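Local atomic coordinates of putative uncharacterized protein (Ustilago maydis, PDB entry 4GNX), a protein that forms part of the heterotrimeric replication protein A, which binds single-stranded DNA, and probably corresponds to its middle-sized subunit. Residues T13-Q16 with I17-E21; P113-D116 with Y117-M121. All blocks are in the same frame, centred on the assembly; numbering follows the deposited sequence.

Contact 1. Residues T13-Q16 with I17-E21; sequences TIRQ and ILNAE
Leu18 N donates to Ile14 O at 2.8 Å, in the plane of that carbonyl, within a short helix whose first turn is closed by a capping box. Thr13 stands at the N-cap, where the short hydroxyl of threonine can reach the N-H three residues on: OG1 accepts from Gln16 N at 3.1 Å. Glutamine is long enough to return the bond, its OE1 taking Thr13 N at 3.0 Å. Gln16 CG lies beside its backbone N, anti to the carbonyl carbon (chi1 -75°), which lets the extended side chain run back to Thr13. The first N-H groups of a helix have no carbonyl one turn earlier to bond to; Asp61 OD2 takes Ile14 N and Thr63 OG1 takes Arg15 N. Thr13 O completes the turn with Ile17 N at 3.0 Å, the N-H pointing almost straight at it (171°).

Ile14 and Ile17 suit the buried face, where both meet Phe41 and Ile66 of the barrel strands; Ile14 CG2 also lies alongside Leu18 CD1, 4.0 Å away. The helix ends at Asn19, whose N makes two weak bonds, to Arg15 O and Gln16 O. A neighbouring subunit covers part of the other side, Thr13 OG1 bonding to its Leu109 O and Arg15 making a long, weak ion pair with its Asp112. Bends at chi2 and chi3 carry the Arg15 guanidinium to Leu18, whose CD1 lies over one face, toward the rim, 3.5 Å from Arg15 NH2. Asn19 ND2, near the guanidinium plane at its edge, packs against Arg15 CG at 3.6 Å.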
loop_
_atom_site.group_PDB
_atom_site.type_symbol
_atom_site.label_atom_id
_atom_site.label_comp_id
_atom_site.label_asym_id
_atom_site.label_seq_id
_atom_site.Cartn_x
_atom_site.Cartn_y
_atom_site.Cartn_z
ATOM N N THR B 13 -8.177 -14.939 7.059
ATOM C CA THR B 13 -9.495 -14.969 7.692
ATOM C C THR B 13 -9.676 -16.324 8.328
ATOM O O THR B 13 -9.057 -17.308 7.929
ATOM C CB THR B 13 -10.624 -14.838 6.674
ATOM O OG1 THR B 13 -10.605 -16.003 5.813
ATOM C CG2 THR B 13 -10.502 -13.511 5.871
ATOM N N ILE B 14 -10.551 -16.384 9.313
ATOM C CA ILE B 14 -10.784 -17.638 9.965
ATOM C C ILE B 14 -11.212 -18.675 8.938
ATOM O O ILE B 14 -10.797 -19.850 9.042
ATOM C CB ILE B 14 -11.785 -17.485 11.117
ATOM C CG1 ILE B 14 -11.129 -16.611 12.219
ATOM C CG2 ILE B 14 -12.222 -18.862 11.629
ATOM C CD1 ILE B 14 -12.052 -16.190 13.343
ATOM N N ARG B 15 -11.979 -18.247 7.923
ATOM C CA ARG B 15 -12.403 -19.177 6.870
ATOM C C ARG B 15 -11.243 -19.858 6.152
ATOM O O ARG B 15 -11.285 -21.086 5.898
ATOM C CB ARG B 15 -13.234 -18.481 5.827
ATOM C CG ARG B 15 -14.012 -19.436 4.941
ATOM C CD ARG B 15 -15.381 -19.641 5.566
ATOM N NE ARG B 15 -15.547 -20.953 6.185
ATOM C CZ ARG B 15 -16.431 -21.249 7.129
ATOM N NH1 ARG B 15 -17.247 -20.325 7.630
ATOM N NH2 ARG B 15 -16.480 -22.486 7.588
ATOM N N GLN B 16 -10.223 -19.059 5.807
ATOM C CA GLN B 16 -9.009 -19.595 5.188
ATOM C C GLN B 16 -8.314 -20.540 6.134
ATOM O O GLN B 16 -7.902 -21.635 5.726
ATOM C CB GLN B 16 -8.047 -18.509 4.767
ATOM C CG GLN B 16 -8.429 -17.733 3.515
ATOM C CD GLN B 16 -7.557 -16.496 3.358
ATOM O OE1 GLN B 16 -7.448 -15.660 4.288
ATOM N NE2 GLN B 16 -6.899 -16.386 2.208
ATOM N N ILE B 17 -8.212 -20.158 7.403
ATOM C CA ILE B 17 -7.699 -21.113 8.384
ATOM C C ILE B 17 -8.467 -22.429 8.278
ATOM O O ILE B 17 -7.859 -23.479 8.142
ATOM C CB ILE B 17 -7.720 -20.560 9.813
ATOM C CG1 ILE B 17 -6.893 -19.273 9.873
ATOM C CG2 ILE B 17 -7.157 -21.582 10.774
ATOM C CD1 ILE B 17 -7.054 -18.504 11.152
ATOM N N LEU B 18 -9.795 -22.360 8.270
ATOM C CA LEU B 18 -10.626 -23.559 8.189
ATOM C C LEU B 18 -10.521 -24.326 6.867
ATOM O O LEU B 18 -10.799 -25.539 6.817
ATOM C CB LEU B 18 -12.094 -23.202 8.465
ATOM C CG LEU B 18 -12.441 -22.677 9.868
ATOM C CD1 LEU B 18 -13.867 -22.149 9.932
ATOM C CD2 LEU B 18 -12.209 -23.712 10.959
ATOM N N ASN B 19 -10.152 -23.633 5.791
ATOM C CA ASN B 19 -10.063 -24.316 4.514
ATOM C C ASN B 19 -8.679 -24.759 4.166
ATOM O O ASN B 19 -8.484 -25.365 3.122
ATOM C CB ASN B 19 -10.611 -23.454 3.401
ATOM C CG ASN B 19 -12.104 -23.366 3.443
ATOM O OD1 ASN B 19 -12.782 -24.315 3.846
ATOM N ND2 ASN B 19 -12.634 -22.227 3.046
ATOM N N ALA B 20 -7.713 -24.463 5.035
ATOM C CA ALA B 20 -6.333 -24.878 4.813
ATOM C C ALA B 20 -6.260 -26.400 4.798
ATOM O O ALA B 20 -6.969 -27.075 5.535
ATOM C CB ALA B 20 -5.428 -24.298 5.879
ATOM N N GLU B 21 -5.426 -26.939 3.924
ATOM C CA GLU B 21 -5.355 -28.369 3.752
ATOM C C GLU B 21 -4.213 -28.868 4.586
ATOM O O GLU B 21 -3.158 -28.237 4.657
ATOM C CB GLU B 21 -5.194 -28.749 2.270
ATOM C CG GLU B 21 -6.429 -28.403 1.437
ATOM C CD GLU B 21 -6.336 -28.787 -0.043
ATOM O OE1 GLU B 21 -6.040 -29.972 -0.357
ATOM O OE2 GLU B 21 -6.592 -27.899 -0.904
#

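Contact 2. Residues P113-D116 with Y117-M121; sequences PVID and YNEVM
Glu119 N is held twice by Asp116, the N-cap of the helix that follows: by its carbonyl O at 3.2 Å and its carboxylate OD2 at 3.3 Å. Both acceptors are approached from above their planes. Asp116 CG sits between the backbone N and the carbonyl carbon (chi1 60°), and this folds the short carboxylate over the opening turn; its negative charge would also suit the helix dipole. The other oxygen, OD1, takes a weak bond from Asn118 ND2 at 3.5 Å, the amide standing steeply to the carboxylate (75°). Asn118 bonds more firmly to the backbone of a neighbouring subunit, ND2 to Asp90 O and OD1 to Asp92 N.

Glu119 reaches back along the loop, its chain extended, and OE1 weakly accepts Ile115 N at 3.3 Å. Its OE2 forms salt bridges with Arg92 and Arg112, which probably balance the charge of this buried carboxylate. Branched Val114 lets one methyl, CG1, touch both Glu119 OE1 at 3.7 Å and Val120 CG2 at 4.2 Å.

Val114 and Val120 both rest on Tyr90 and Val42. The loop thus joins strand 110-113 to helix 117-135, against strands 90-100 and 38-50, with Phe429 of a further subunit packed on Ile115, Asp116, Asn118 and Glu119.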
loop_
_atom_site.group_PDB
_atom_site.type_symbol
_atom_site.label_atom_id
_atom_site.label_comp_id
_atom_site.label_asym_id
_atom_site.label_seq_id
_atom_site.Cartn_x
_atom_site.Cartn_y
_atom_site.Cartn_z
ATOM N N PRO B 113 -6.184 -5.929 22.187
ATOM C CA PRO B 113 -7.335 -5.120 21.846
ATOM C C PRO B 113 -7.044 -4.223 20.674
ATOM O O PRO B 113 -6.193 -3.349 20.771
ATOM C CB PRO B 113 -7.519 -4.258 23.077
ATOM C CG PRO B 113 -7.030 -5.102 24.188
ATOM C CD PRO B 113 -6.086 -6.129 23.634
ATOM N N VAL B 114 -7.762 -4.447 19.587
ATOM C CA VAL B 114 -7.726 -3.591 18.415
ATOM C C VAL B 114 -7.710 -2.062 18.686
ATOM O O VAL B 114 -8.444 -1.548 19.545
ATOM C CB VAL B 114 -8.863 -3.972 17.458
ATOM C CG1 VAL B 114 -9.111 -2.886 16.422
ATOM C CG2 VAL B 114 -8.509 -5.276 16.766
ATOM N N ILE B 115 -6.857 -1.369 17.919
ATOM C CA ILE B 115 -6.557 0.056 18.088
ATOM C C ILE B 115 -7.801 0.934 17.835
ATOM O O ILE B 115 -8.280 1.653 18.742
ATOM C CB ILE B 115 -5.345 0.515 17.197
ATOM C CG1 ILE B 115 -4.145 -0.447 17.330
ATOM C CG2 ILE B 115 -4.920 1.942 17.550
ATOM C CD1 ILE B 115 -2.851 0.022 16.676
ATOM N N ASP B 116 -8.281 0.865 16.593
ATOM C CA ASP B 116 -9.503 1.499 16.142
ATOM C C ASP B 116 -10.187 0.515 15.181
ATOM O O ASP B 116 -9.595 -0.490 14.770
ATOM C CB ASP B 116 -9.183 2.833 15.455
ATOM C CG ASP B 116 -8.280 2.681 14.225
ATOM O OD1 ASP B 116 -7.998 3.690 13.527
ATOM O OD2 ASP B 116 -7.847 1.552 13.938
ATOM N N TYR B 117 -11.432 0.802 14.832
ATOM C CA TYR B 117 -12.201 -0.065 13.949
ATOM C C TYR B 117 -11.611 -0.161 12.550
ATOM O O TYR B 117 -11.721 -1.200 11.907
ATOM C CB TYR B 117 -13.653 0.401 13.861
ATOM C CG TYR B 117 -14.504 -0.581 13.149
ATOM C CD1 TYR B 117 -14.891 -1.759 13.777
ATOM C CD2 TYR B 117 -14.886 -0.369 11.835
ATOM C CE1 TYR B 117 -15.657 -2.701 13.122
ATOM C CE2 TYR B 117 -15.653 -1.296 11.166
ATOM C CZ TYR B 117 -16.043 -2.467 11.817
ATOM O OH TYR B 117 -16.813 -3.429 11.180
ATOM N N ASN B 118 -10.992 0.912 12.076
ATOM C CA ASN B 118 -10.344 0.884 10.784
ATOM C C ASN B 118 -9.349 -0.251 10.648
ATOM O O ASN B 118 -9.126 -0.733 9.541
ATOM C CB ASN B 118 -9.632 2.193 10.502
ATOM C CG ASN B 118 -10.581 3.348 10.326
ATOM O OD1 ASN B 118 -11.406 3.346 9.416
ATOM N ND2 ASN B 118 -10.451 4.358 11.176
ATOM N N GLU B 119 -8.732 -0.684 11.743
ATOM C CA GLU B 119 -7.832 -1.812 11.650
ATOM C C GLU B 119 -8.551 -3.085 11.207
ATOM O O GLU B 119 -8.022 -3.853 10.378
ATOM C CB GLU B 119 -7.125 -2.061 12.963
ATOM C CG GLU B 119 -6.060 -3.150 12.844
ATOM C CD GLU B 119 -5.245 -3.359 14.115
ATOM O OE1 GLU B 119 -5.627 -2.868 15.211
ATOM O OE2 GLU B 119 -4.201 -4.030 14.014
ATOM N N VAL B 120 -9.744 -3.315 11.761
ATOM C CA VAL B 120 -10.587 -4.438 11.359
ATOM C C VAL B 120 -10.807 -4.409 9.840
ATOM O O VAL B 120 -10.703 -5.434 9.142
ATOM C CB VAL B 120 -11.949 -4.376 12.030
ATOM C CG1 VAL B 120 -12.719 -5.645 11.730
ATOM C CG2 VAL B 120 -11.816 -4.174 13.538
ATOM N N MET B 121 -11.078 -3.219 9.319
ATOM C CA MET B 121 -11.278 -3.068 7.895
ATOM C C MET B 121 -9.990 -3.314 7.146
ATOM O O MET B 121 -9.969 -4.057 6.179
ATOM C CB MET B 121 -11.869 -1.698 7.586
ATOM C CG MET B 121 -13.200 -1.479 8.288
ATOM S SD MET B 121 -14.468 -2.584 7.628
ATOM C CE MET B 121 -14.595 -3.924 8.810
#

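Overall arrangement
Contact 1 (13-21) and contact 2 (113-121) are both helix N-termini capped by side-chain oxygens, and they lie near opposite ends of the chain sequence. Their centres are about 21 Å apart and their nearest atoms about 9 Å, so they do not touch. Both border the beta-barrel of the OB fold through strand 38-50, contact 1 at Leu39 and Phe41 and contact 2 at Val42. The bound nucleic acid is about 12 Å from the nearest atom of contact 1 and 15 Å from that of contact 2. Contact 1 meets one other subunit and contact 2 two; helix 117-135 probably belongs to the three-helix bundle that joins the subunits of replication protein A.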